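HPV18 E7 (Human papillomavirus type 18, PDB 6IWD) probably drives quiescent host cells into S phase for viral genome replication, and is represented here by its C-terminal zinc-binding domain. Local coordinates at residues C13-L24 / F40-C51. Numbering follows the deposited sequence.
With ZN (zinc ion), chain F; PO4 (phosphate ion), chain E.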
loop_
_atom_site.group_PDB
_atom_site.type_symbol
_atom_site.label_atom_id
_atom_site.label_comp_id
_atom_site.label_asym_id
_atom_site.label_seq_id
_atom_site.Cartn_x
_atom_site.Cartn_y
_atom_site.Cartn_z
ATOM N N CYS B 13 -6.265 -16.316 0.690
ATOM C CA CYS B 13 -5.314 -16.320 -0.410
ATOM C C CYS B 13 -4.715 -17.714 -0.508
ATOM O O CYS B 13 -5.030 -18.602 0.290
ATOM C CB CYS B 13 -4.242 -15.238 -0.219
ATOM S SG CYS B 13 -3.273 -15.340 1.342
ATOM N N MET B 14 -3.849 -17.900 -1.497
ATOM C CA MET B 14 -3.193 -19.172 -1.752
ATOM C C MET B 14 -1.702 -19.045 -1.455
ATOM O O MET B 14 -1.081 -18.029 -1.781
ATOM C CB MET B 14 -3.411 -19.603 -3.208
ATOM C CG MET B 14 -2.979 -21.030 -3.535
ATOM S SD MET B 14 -2.959 -21.411 -5.320
ATOM C CE MET B 14 -1.715 -20.238 -5.881
ATOM N N CYS B 15 -1.132 -20.068 -0.819
ATOM C CA CYS B 15 0.315 -20.111 -0.665
ATOM C C CYS B 15 0.983 -20.109 -2.034
ATOM O O CYS B 15 0.559 -20.813 -2.954
ATOM C CB CYS B 15 0.741 -21.348 0.122
ATOM S SG CYS B 15 2.541 -21.535 0.208
ATOM N N CYS B 16 2.033 -19.303 -2.172
ATOM C CA CYS B 16 2.711 -19.218 -3.457
ATOM C C CYS B 16 3.633 -20.399 -3.719
ATOM O O CYS B 16 4.277 -20.435 -4.772
ATOM C CB CYS B 16 3.493 -17.908 -3.564
ATOM S SG CYS B 16 4.764 -17.660 -2.308
ATOM N N LYS B 17 3.705 -21.364 -2.803
ATOM C CA LYS B 17 4.561 -22.528 -2.986
ATOM C C LYS B 17 3.809 -23.843 -3.122
ATOM O O LYS B 17 4.334 -24.766 -3.747
ATOM C CB LYS B 17 5.551 -22.657 -1.820
ATOM C CG LYS B 17 6.519 -21.496 -1.698
ATOM C CD LYS B 17 7.300 -21.300 -2.991
ATOM C CE LYS B 17 7.475 -19.824 -3.293
ATOM N NZ LYS B 17 7.329 -19.511 -4.751
ATOM N N CYS B 18 2.595 -23.959 -2.573
ATOM C CA CYS B 18 1.992 -25.281 -2.437
ATOM C C CYS B 18 0.482 -25.336 -2.629
ATOM O O CYS B 18 -0.114 -26.382 -2.336
ATOM C CB CYS B 18 2.312 -25.860 -1.063
ATOM S SG CYS B 18 1.177 -25.284 0.210
ATOM N N GLU B 19 -0.167 -24.263 -3.076
ATOM C CA GLU B 19 -1.592 -24.257 -3.409
ATOM C C GLU B 19 -2.505 -24.334 -2.183
ATOM O O GLU B 19 -3.733 -24.259 -2.341
ATOM C CB GLU B 19 -1.960 -25.398 -4.372
ATOM C CG GLU B 19 -2.883 -25.042 -5.526
ATOM C CD GLU B 19 -2.873 -26.115 -6.612
ATOM O OE1 GLU B 19 -3.960 -26.563 -7.039
ATOM O OE2 GLU B 19 -1.770 -26.517 -7.033
ATOM N N ALA B 20 -1.969 -24.485 -0.974
ATOM C CA ALA B 20 -2.826 -24.494 0.204
ATOM C C ALA B 20 -3.432 -23.114 0.430
ATOM O O ALA B 20 -2.818 -22.087 0.126
ATOM C CB ALA B 20 -2.048 -24.923 1.447
ATOM N N ARG B 21 -4.653 -23.099 0.959
ATOM C CA ARG B 21 -5.340 -21.849 1.255
ATOM C C ARG B 21 -4.849 -21.263 2.574
ATOM O O ARG B 21 -4.640 -21.982 3.555
ATOM C CB ARG B 21 -6.853 -22.067 1.316
ATOM C CG ARG B 21 -7.469 -22.493 0.001
ATOM C CD ARG B 21 -8.763 -23.237 0.239
ATOM N NE ARG B 21 -9.771 -22.380 0.851
ATOM C CZ ARG B 21 -10.807 -21.865 0.195
ATOM N NH1 ARG B 21 -10.966 -22.127 -1.096
ATOM N NH2 ARG B 21 -11.685 -21.094 0.829
ATOM N N ILE B 22 -4.670 -19.947 2.592
ATOM C CA ILE B 22 -4.212 -19.226 3.771
ATOM C C ILE B 22 -5.312 -18.270 4.193
ATOM O O ILE B 22 -5.845 -17.527 3.362
ATOM C CB ILE B 22 -2.903 -18.462 3.500
ATOM C CG1 ILE B 22 -1.785 -19.432 3.129
ATOM C CG2 ILE B 22 -2.530 -17.595 4.700
ATOM C CD1 ILE B 22 -0.517 -18.738 2.674
ATOM N N GLU B 23 -5.645 -18.287 5.475
ATOM C CA GLU B 23 -6.630 -17.385 6.058
ATOM C C GLU B 23 -5.882 -16.366 6.916
ATOM O O GLU B 23 -5.295 -16.726 7.940
ATOM C CB GLU B 23 -7.642 -18.173 6.881
ATOM C CG GLU B 23 -9.088 -17.769 6.672
ATOM C CD GLU B 23 -10.060 -18.868 7.083
ATOM O OE1 GLU B 23 -9.943 -20.004 6.561
ATOM O OE2 GLU B 23 -10.934 -18.595 7.939
ATOM N N LEU B 24 -5.890 -15.105 6.491
ATOM C CA LEU B 24 -5.306 -14.009 7.257
ATOM C C LEU B 24 -6.427 -13.172 7.851
ATOM O O LEU B 24 -7.374 -12.808 7.147
ATOM C CB LEU B 24 -4.414 -13.126 6.385
ATOM C CG LEU B 24 -3.282 -13.797 5.628
ATOM C CD1 LEU B 24 -2.643 -12.793 4.703
ATOM C CD2 LEU B 24 -2.267 -14.360 6.607
ATOM N N PHE B 40 -1.856 -7.749 -3.151
ATOM C CA PHE B 40 -2.021 -9.082 -3.733
ATOM C C PHE B 40 -2.142 -9.021 -5.244
ATOM O O PHE B 40 -1.844 -10.003 -5.934
ATOM C CB PHE B 40 -3.265 -9.779 -3.162
ATOM C CG PHE B 40 -3.098 -10.285 -1.755
ATOM C CD1 PHE B 40 -3.380 -9.464 -0.671
ATOM C CD2 PHE B 40 -2.680 -11.585 -1.516
ATOM C CE1 PHE B 40 -3.233 -9.931 0.632
ATOM C CE2 PHE B 40 -2.532 -12.055 -0.217
ATOM C CZ PHE B 40 -2.806 -11.232 0.850
ATOM N N LEU B 41 -2.625 -7.903 -5.776
ATOM C CA LEU B 41 -2.762 -7.744 -7.214
ATOM C C LEU B 41 -1.494 -7.203 -7.853
ATOM O O LEU B 41 -1.417 -7.121 -9.082
ATOM C CB LEU B 41 -3.939 -6.822 -7.520
ATOM C CG LEU B 41 -5.276 -7.424 -7.077
ATOM C CD1 LEU B 41 -6.340 -6.338 -7.067
ATOM C CD2 LEU B 41 -5.644 -8.582 -8.028
ATOM N N ASN B 42 -0.516 -6.808 -7.039
ATOM C CA ASN B 42 0.820 -6.501 -7.526
ATOM C C ASN B 42 1.674 -7.763 -7.458
ATOM O O ASN B 42 1.489 -8.684 -8.272
ATOM C CB ASN B 42 1.428 -5.355 -6.706
ATOM C CG ASN B 42 0.600 -4.082 -6.779
ATOM O OD1 ASN B 42 -0.273 -3.945 -7.631
ATOM N ND2 ASN B 42 0.892 -3.136 -5.896
ATOM N N THR B 43 2.606 -7.834 -6.495
ATOM C CA THR B 43 3.482 -8.994 -6.366
ATOM C C THR B 43 3.426 -9.695 -5.015
ATOM O O THR B 43 4.083 -10.733 -4.859
ATOM C CB THR B 43 4.952 -8.611 -6.641
ATOM O OG1 THR B 43 5.476 -7.845 -5.543
ATOM C CG2 THR B 43 5.077 -7.796 -7.926
ATOM N N LEU B 44 2.691 -9.175 -4.038
ATOM C CA LEU B 44 2.759 -9.714 -2.681
ATOM C C LEU B 44 2.043 -11.059 -2.609
ATOM O O LEU B 44 0.871 -11.167 -2.977
ATOM C CB LEU B 44 2.146 -8.733 -1.687
ATOM C CG LEU B 44 2.124 -9.140 -0.206
ATOM C CD1 LEU B 44 3.539 -9.088 0.342
ATOM C CD2 LEU B 44 1.196 -8.246 0.638
ATOM N N SER B 45 2.755 -12.080 -2.130
ATOM C CA SER B 45 2.234 -13.423 -1.927
ATOM C C SER B 45 2.662 -13.916 -0.555
ATOM O O SER B 45 3.735 -13.559 -0.068
ATOM C CB SER B 45 2.749 -14.415 -2.994
ATOM O OG SER B 45 2.292 -14.083 -4.296
ATOM N N PHE B 46 1.835 -14.757 0.055
ATOM C CA PHE B 46 2.152 -15.346 1.347
ATOM C C PHE B 46 2.584 -16.800 1.205
ATOM O O PHE B 46 2.161 -17.511 0.289
ATOM C CB PHE B 46 0.960 -15.244 2.298
ATOM C CG PHE B 46 0.792 -13.882 2.873
ATOM C CD1 PHE B 46 0.215 -12.868 2.120
ATOM C CD2 PHE B 46 1.258 -13.593 4.152
ATOM C CE1 PHE B 46 0.085 -11.587 2.641
ATOM C CE2 PHE B 46 1.121 -12.324 4.684
ATOM C CZ PHE B 46 0.532 -11.315 3.931
ATOM N N VAL B 47 3.462 -17.219 2.113
ATOM C CA VAL B 47 3.958 -18.586 2.199
ATOM C C VAL B 47 3.327 -19.232 3.426
ATOM O O VAL B 47 3.382 -18.666 4.524
ATOM C CB VAL B 47 5.494 -18.619 2.291
ATOM C CG1 VAL B 47 5.993 -20.047 2.291
ATOM C CG2 VAL B 47 6.122 -17.819 1.148
ATOM N N CYS B 48 2.726 -20.409 3.240
ATOM C CA CYS B 48 2.068 -21.082 4.350
ATOM C C CYS B 48 3.108 -21.513 5.382
ATOM O O CYS B 48 4.307 -21.516 5.100
ATOM C CB CYS B 48 1.241 -22.274 3.849
ATOM S SG CYS B 48 2.144 -23.751 3.294
ATOM N N PRO B 49 2.681 -21.825 6.612
ATOM C CA PRO B 49 3.675 -22.175 7.640
ATOM C C PRO B 49 4.509 -23.387 7.281
ATOM O O PRO B 49 5.717 -23.402 7.547
ATOM C CB PRO B 49 2.813 -22.420 8.884
ATOM C CG PRO B 49 1.614 -21.563 8.665
ATOM C CD PRO B 49 1.336 -21.661 7.190
ATOM N N TRP B 50 3.904 -24.401 6.658
ATOM C CA TRP B 50 4.663 -25.600 6.319
ATOM C C TRP B 50 5.777 -25.287 5.329
ATOM O O TRP B 50 6.943 -25.627 5.561
ATOM C CB TRP B 50 3.742 -26.688 5.763
ATOM C CG TRP B 50 4.487 -27.980 5.629
ATOM C CD1 TRP B 50 4.547 -28.983 6.553
ATOM C CD2 TRP B 50 5.325 -28.387 4.540
ATOM N NE1 TRP B 50 5.354 -29.993 6.100
ATOM C CE2 TRP B 50 5.846 -29.653 4.868
ATOM C CE3 TRP B 50 5.678 -27.810 3.317
ATOM C CZ2 TRP B 50 6.694 -30.350 4.025
ATOM C CZ3 TRP B 50 6.521 -28.499 2.484
ATOM C CH2 TRP B 50 7.021 -29.760 2.839
ATOM N N CYS B 51 5.440 -24.630 4.214
ATOM C CA CYS B 51 6.456 -24.253 3.235
ATOM C C CYS B 51 7.495 -23.306 3.816
ATOM O O CYS B 51 8.611 -23.227 3.288
ATOM C CB CYS B 51 5.801 -23.608 2.018
ATOM S SG CYS B 51 4.824 -24.754 1.060
HETATM ZN ZN ZN F . 2.636 -23.874 1.198
HETATM P P PO4 E . -13.157 -21.257 -3.212
HETATM O O1 PO4 E . -12.086 -22.321 -3.354
HETATM O O2 PO4 E . -14.508 -21.760 -3.678
HETATM O O3 PO4 E . -13.257 -20.875 -1.752
HETATM O O4 PO4 E . -12.772 -20.044 -4.036
HETATM O O HOH W 1 -0.616 -15.317 -1.125
#
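Phe-46, Cys-48 and Cys-16 have the most surface buried in this contact, which closes the zinc finger of E7. Two CxxC pairs, Cys-15/Cys-18 and Cys-48/Cys-51, bind one zinc ion through their four sulfurs. The Cys-48 SG to zinc bond is the shortest of the four, at 2.2 Å. This sulfur also caps the helix that starts at Pro-49, accepting from Cys-51 N. A chi1 of 73° sets it between its own backbone N and carbonyl carbon, where it reaches both partners. Away from the zinc, Leu-24 CD1 sits over the centre of one face of the Phe-46 ring, 3.6 Å from the centroid, a CH-pi contact. Cys-13 SG approaches the same ring obliquely. Ile-22 CD1 packs on Phe-46 CB. Phe-36 of helix 30-41 and Val-26 of the second subunit also touch Phe-46, so this residue bridges helix 30-41 and the dimer interface. Cys-16 lies against Ser-45 and Val-47, its SG 3.7 Å from Val-47 CG2. Cys-16 N donates to Phe-46 O (3.0 Å). A water links Met-14 O to Phe-46 N. Cys-15 SG accepts two backbone N-H groups besides binding zinc, which probably tempers the thiolate charge. Lys-17 N donates to Cys-15 SG at 3.2 Å, and Cys-48 N makes an almost straight bond of 172° to Cys-15 SG.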